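Local coordinates for receptor-type tyrosine-protein phosphatase C (Rattus norvegicus, PDB 5FN8) that dephosphorylates phosphotyrosine in proteins and is probably required for T-cell activation through the antigen receptor, here represented by its extracellular domains d3 and d4, at residues B[116-121]-B[165-170]; B[128-133]-B[144-149]. All coordinates share one frame; numbering follows the deposited sequence.

Contact 1 of 2, residues B[116-121]-B[165-170]. With NAG (2-acetamido-2-deoxy-beta-D-glucopyranose), chain G.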
# COMPACT_ATOMS: atom_id res chain seq x y z
N VAL B 116 -11.56 24.09 -0.93
CA VAL B 116 -11.70 22.66 -1.16
C VAL B 116 -10.38 21.95 -0.76
O VAL B 116 -9.31 22.37 -1.17
CB VAL B 116 -12.17 22.29 -2.61
CG1 VAL B 116 -12.42 20.78 -2.75
CG2 VAL B 116 -13.42 23.07 -3.01
N THR B 117 -10.48 20.92 0.08
CA THR B 117 -9.33 20.15 0.59
C THR B 117 -9.63 18.68 0.55
O THR B 117 -10.78 18.27 0.66
CB THR B 117 -8.93 20.56 2.02
OG1 THR B 117 -10.08 20.43 2.87
CG2 THR B 117 -8.36 21.98 2.11
N CYS B 118 -8.59 17.89 0.37
CA CYS B 118 -8.71 16.45 0.35
C CYS B 118 -7.35 15.85 0.59
O CYS B 118 -6.34 16.57 0.60
CB CYS B 118 -9.32 15.94 -0.97
SG CYS B 118 -8.15 15.83 -2.35
N ASN B 119 -7.32 14.54 0.78
CA ASN B 119 -6.08 13.81 0.96
C ASN B 119 -5.98 12.80 -0.15
O ASN B 119 -6.99 12.42 -0.76
CB ASN B 119 -6.02 13.14 2.33
CG ASN B 119 -6.18 14.10 3.49
OD1 ASN B 119 -7.13 13.99 4.27
ND2 ASN B 119 -5.27 15.05 3.61
N SER B 120 -4.77 12.36 -0.41
CA SER B 120 -4.40 11.38 -1.42
C SER B 120 -5.26 10.11 -1.41
O SER B 120 -5.68 9.69 -0.33
CB SER B 120 -2.94 10.99 -1.20
OG SER B 120 -2.49 10.02 -2.13
N PRO B 121 -5.50 9.45 -2.58
CA PRO B 121 -6.17 8.14 -2.54
C PRO B 121 -5.16 7.10 -1.98
O PRO B 121 -3.95 7.38 -1.89
CB PRO B 121 -6.44 7.85 -4.03
CG PRO B 121 -6.13 9.12 -4.75
CD PRO B 121 -5.09 9.76 -3.96
N PHE B 165 -18.59 20.51 -6.57
CA PHE B 165 -17.14 20.41 -6.62
C PHE B 165 -16.79 18.97 -6.83
O PHE B 165 -17.24 18.11 -6.07
CB PHE B 165 -16.50 21.03 -5.36
CG PHE B 165 -16.88 22.49 -5.19
CD1 PHE B 165 -18.09 22.85 -4.61
CD2 PHE B 165 -16.04 23.50 -5.63
CE1 PHE B 165 -18.47 24.20 -4.50
CE2 PHE B 165 -16.39 24.85 -5.48
CZ PHE B 165 -17.62 25.18 -4.94
N LEU B 166 -16.05 18.70 -7.91
CA LEU B 166 -15.64 17.36 -8.30
C LEU B 166 -14.13 17.32 -8.31
O LEU B 166 -13.52 18.02 -9.11
CB LEU B 166 -16.17 17.05 -9.71
CG LEU B 166 -17.69 17.07 -9.94
CD1 LEU B 166 -18.17 18.47 -10.41
CD2 LEU B 166 -18.05 16.08 -11.03
N VAL B 167 -13.53 16.55 -7.39
CA VAL B 167 -12.08 16.36 -7.29
C VAL B 167 -11.73 14.99 -7.84
O VAL B 167 -12.32 14.02 -7.40
CB VAL B 167 -11.49 16.55 -5.86
CG1 VAL B 167 -9.96 16.34 -5.89
CG2 VAL B 167 -11.81 17.93 -5.31
N TYR B 168 -10.84 14.93 -8.86
CA TYR B 168 -10.32 13.68 -9.45
C TYR B 168 -8.83 13.66 -9.17
O TYR B 168 -8.17 14.71 -9.16
CB TYR B 168 -10.43 13.66 -10.99
CG TYR B 168 -11.78 13.99 -11.57
CD1 TYR B 168 -12.28 15.29 -11.55
CD2 TYR B 168 -12.54 13.01 -12.19
CE1 TYR B 168 -13.52 15.60 -12.10
CE2 TYR B 168 -13.78 13.31 -12.77
CZ TYR B 168 -14.26 14.60 -12.72
OH TYR B 168 -15.46 14.86 -13.32
N PHE B 169 -8.29 12.46 -9.01
CA PHE B 169 -6.85 12.26 -8.88
C PHE B 169 -6.32 11.87 -10.24
O PHE B 169 -6.94 11.05 -10.93
CB PHE B 169 -6.53 11.14 -7.89
CG PHE B 169 -5.06 11.06 -7.54
CD1 PHE B 169 -4.49 11.92 -6.61
CD2 PHE B 169 -4.26 10.06 -8.08
CE1 PHE B 169 -3.14 11.80 -6.25
CE2 PHE B 169 -2.92 9.96 -7.74
CZ PHE B 169 -2.38 10.82 -6.82
N TYR B 170 -5.19 12.46 -10.62
CA TYR B 170 -4.47 12.16 -11.85
C TYR B 170 -3.10 11.58 -11.49
O TYR B 170 -2.35 12.19 -10.72
CB TYR B 170 -4.34 13.43 -12.71
CG TYR B 170 -3.58 13.19 -14.00
CD1 TYR B 170 -4.09 12.35 -14.98
CD2 TYR B 170 -2.36 13.82 -14.24
CE1 TYR B 170 -3.39 12.10 -16.16
CE2 TYR B 170 -1.65 13.58 -15.42
CZ TYR B 170 -2.18 12.74 -16.39
OH TYR B 170 -1.51 12.54 -17.57
C1 NAG G . -2.21 18.47 -14.97
C2 NAG G . -2.64 17.68 -16.21
C3 NAG G . -1.48 16.86 -16.79
C4 NAG G . -0.19 17.68 -16.87
C5 NAG G . 0.14 18.33 -15.53
C6 NAG G . 1.35 19.23 -15.60
C7 NAG G . -4.48 16.02 -16.57
C8 NAG G . -5.67 15.39 -15.93
N2 NAG G . -3.72 16.81 -15.77
O3 NAG G . -1.81 16.46 -18.12
O4 NAG G . 0.88 16.82 -17.26
O5 NAG G . -0.96 19.16 -15.12
O6 NAG G . 1.69 19.80 -14.34
O7 NAG G . -4.19 15.81 -17.75
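Pro121 lies over one face of the Phe169 ring. Its CD sits over the ring, offset toward the rim, 3.5 Å from Phe169 CD1. This is a CH-pi contact: Pro121 CD is 3.7 Å from the centroid of the Phe169 ring, and the approach is 21° off the ring normal. Pro121 CG meets the same ring nearer its root, 3.6 Å from Phe169 CG. Phe169 CG lies anti to the backbone N (chi1 -170°), which turns the ring under the proline. Outside the two segments, Tyr131 packs with Phe169 as an edge-to-face pair. The Phe165 ring is met obliquely by one valine branch, with Val116 CG2 3.7 Å from Phe165 CD2. One face of the Tyr170 ring carries the acetamide of the NAG on Asn146. The acetamide carbon C7 lies over the ring centre, and NAG C8 is 3.6 Å from Tyr170 CD1.

The two strands belong to different sheets of the second fibronectin type III domain, a beta sandwich. The axes of 116-119 and 165-170 come within 9.3 Å and cross at -32°. No hydrogen bond joins the segments, so side chains alone fill the gap. Val116 and Val167 reach toward each other tip to tip, with Val116 CG1 3.9 Å from Val167 CG2. The two branches of Val116 divide the work: CG1 goes to Val167 and CG2 to Phe165. The other branch of Val167, CG1, lies 4.0 Å from Cys118 SG. That sulfur forms a disulfide with Cys150, just before strand 151-154, the neighbour of 114-119 in its sheet. Met104 of strand 104-108 also packs on Val116, Phe165 and Val167.

Contact 2 of 2, residues B[128-133]-B[144-149]; sequences EARYIL and TFNQST. With NAG (2-acetamido-2-deoxy-beta-D-glucopyranose), chain G.
Arg130 NE donates a nearly straight hydrogen bond to Asn146 OD1, at 2.7 Å and 169°. The acceptor lies close to the guanidinium plane, which stands 60° from the amide plane. Arg130 NH2 adds weak bonds to Asn146 OD1 and to Asn146 O. A bend at chi3 (54°) folds the arginine over the strand. One guanidinium face then lies over the backbone at Gln147 C and Ser148 N, and NAG O6 lies over the other. Asn146 ND2 is bonded covalently to NAG C1, so OD1 takes the arginine bonds while ND2 of the same amide carries the sugar. Ile132 CD1 packs alongside, 3.6 Å from Asn146 CG.

Backbone groups pair regularly. Tyr131 N donates to Gln147 O (2.7 Å), and Gln147 N to Tyr131 O. Leu133 N donates to Phe145 O, and Phe145 N returns a bond to Leu133 O. Leu133 O also takes a weak bond from Thr144 OG1. Gln147 NE2 binds Thr149 O and, beyond the segment, Lys151 O. Leu133 CD2 and Phe145 CD1 touch at 3.7 Å. This is the register of an antiparallel beta hairpin of the fibronectin type III fold, with an N-glycan on its outer strand.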
# COMPACT_ATOMS: atom_id res chain seq x y z
N GLU B 128 2.79 9.74 -11.09
CA GLU B 128 2.61 11.09 -10.57
C GLU B 128 1.44 11.21 -9.62
O GLU B 128 0.71 10.25 -9.40
CB GLU B 128 2.51 12.10 -11.73
CG GLU B 128 3.78 12.21 -12.55
CD GLU B 128 3.55 12.30 -14.04
OE1 GLU B 128 2.79 13.19 -14.49
OE2 GLU B 128 4.17 11.49 -14.78
N ALA B 129 1.28 12.42 -9.04
CA ALA B 129 0.24 12.72 -8.10
C ALA B 129 -0.27 14.15 -8.29
O ALA B 129 0.39 15.11 -7.86
CB ALA B 129 0.73 12.50 -6.68
N ARG B 130 -1.45 14.29 -8.97
CA ARG B 130 -2.11 15.59 -9.22
C ARG B 130 -3.57 15.54 -8.92
O ARG B 130 -4.22 14.49 -9.01
CB ARG B 130 -1.82 16.15 -10.62
CG ARG B 130 -0.31 16.20 -10.88
CD ARG B 130 0.15 17.12 -11.94
NE ARG B 130 -0.33 18.49 -11.76
CZ ARG B 130 0.38 19.48 -11.23
NH1 ARG B 130 1.58 19.26 -10.75
NH2 ARG B 130 -0.13 20.70 -11.16
N TYR B 131 -4.08 16.68 -8.54
CA TYR B 131 -5.46 16.88 -8.12
C TYR B 131 -6.17 17.80 -9.11
O TYR B 131 -5.74 18.93 -9.35
CB TYR B 131 -5.47 17.47 -6.70
CG TYR B 131 -4.87 16.51 -5.70
CD1 TYR B 131 -5.65 15.52 -5.10
CD2 TYR B 131 -3.51 16.53 -5.41
CE1 TYR B 131 -5.09 14.61 -4.20
CE2 TYR B 131 -2.93 15.62 -4.53
CZ TYR B 131 -3.73 14.67 -3.91
OH TYR B 131 -3.13 13.76 -3.07
N ILE B 132 -7.27 17.28 -9.69
CA ILE B 132 -8.08 18.03 -10.66
C ILE B 132 -9.37 18.44 -10.00
O ILE B 132 -10.11 17.60 -9.50
CB ILE B 132 -8.37 17.18 -11.94
CG1 ILE B 132 -7.11 16.53 -12.55
CG2 ILE B 132 -9.26 17.93 -12.94
CD1 ILE B 132 -5.92 17.39 -12.83
N LEU B 133 -9.64 19.70 -9.98
CA LEU B 133 -10.90 20.16 -9.45
C LEU B 133 -11.75 20.82 -10.54
O LEU B 133 -11.28 21.71 -11.23
CB LEU B 133 -10.70 21.11 -8.26
CG LEU B 133 -11.92 21.91 -7.81
CD1 LEU B 133 -12.99 21.01 -7.20
CD2 LEU B 133 -11.54 23.00 -6.86
N THR B 144 -11.96 25.13 -13.58
CA THR B 144 -11.16 23.92 -13.52
C THR B 144 -9.75 24.25 -12.98
O THR B 144 -9.22 25.31 -13.29
CB THR B 144 -11.22 23.09 -14.81
OG1 THR B 144 -10.64 21.82 -14.53
CG2 THR B 144 -10.46 23.70 -15.96
N PHE B 145 -9.16 23.35 -12.15
CA PHE B 145 -7.84 23.53 -11.53
C PHE B 145 -7.09 22.23 -11.54
O PHE B 145 -7.69 21.17 -11.42
CB PHE B 145 -7.97 23.98 -10.07
CG PHE B 145 -8.79 25.19 -9.75
CD1 PHE B 145 -10.18 25.10 -9.65
CD2 PHE B 145 -8.18 26.39 -9.41
CE1 PHE B 145 -10.94 26.24 -9.34
CE2 PHE B 145 -8.95 27.52 -9.07
CZ PHE B 145 -10.32 27.45 -9.06
N ASN B 146 -5.77 22.31 -11.66
CA ASN B 146 -4.86 21.18 -11.73
C ASN B 146 -3.68 21.53 -10.82
O ASN B 146 -2.94 22.47 -11.11
CB ASN B 146 -4.41 20.95 -13.19
CG ASN B 146 -3.40 19.86 -13.39
OD1 ASN B 146 -2.82 19.36 -12.44
ND2 ASN B 146 -3.18 19.47 -14.63
N GLN B 147 -3.53 20.80 -9.72
CA GLN B 147 -2.50 21.09 -8.71
C GLN B 147 -1.83 19.85 -8.15
O GLN B 147 -2.38 18.74 -8.20
CB GLN B 147 -3.11 21.88 -7.56
CG GLN B 147 -3.35 23.36 -7.85
CD GLN B 147 -4.22 24.05 -6.80
OE1 GLN B 147 -4.92 25.01 -7.10
NE2 GLN B 147 -4.24 23.56 -5.56
N SER B 148 -0.64 20.07 -7.56
CA SER B 148 0.20 19.11 -6.83
C SER B 148 -0.40 18.82 -5.47
O SER B 148 -0.22 17.71 -4.98
CB SER B 148 1.57 19.73 -6.59
OG SER B 148 2.26 19.78 -7.82
N THR B 149 -1.04 19.82 -4.84
CA THR B 149 -1.65 19.75 -3.52
C THR B 149 -3.15 19.93 -3.61
O THR B 149 -3.65 20.79 -4.34
CB THR B 149 -1.02 20.80 -2.55
OG1 THR B 149 -1.19 22.10 -3.11
CG2 THR B 149 0.46 20.58 -2.32
C1 NAG G . -2.21 18.47 -14.97
C2 NAG G . -2.64 17.68 -16.21
C3 NAG G . -1.48 16.86 -16.79
C4 NAG G . -0.19 17.68 -16.87
C5 NAG G . 0.14 18.33 -15.53
C6 NAG G . 1.35 19.23 -15.60
C7 NAG G . -4.48 16.02 -16.57
C8 NAG G . -5.67 15.39 -15.93
N2 NAG G . -3.72 16.81 -15.77
O3 NAG G . -1.81 16.46 -18.12
O4 NAG G . 0.88 16.82 -17.26
O5 NAG G . -0.96 19.16 -15.12
O6 NAG G . 1.69 19.80 -14.34
O7 NAG G . -4.19 15.81 -17.75

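In the fold
Both contacts lie in the second fibronectin type III domain. After the first such domain and strand 104-108, the chain runs along 116-121, in the three-stranded sheet. It then crosses to the other sheet and enters 128-133. A tight hairpin brings it back as 144-149, and contact 2 closes this short loop. The chain returns to the first sheet through strand 151-154, then crosses back to the four-stranded sheet along 165-170, where contact 1 closes the longer loop. Contact 2 is therefore enclosed by contact 1. Contact 1 ties the two sheets together, while contact 2 joins neighbouring strands within one sheet. Segments 128-133 and 165-170 are also neighbours there, with Tyr170 N probably hydrogen-bonded to Arg130 O.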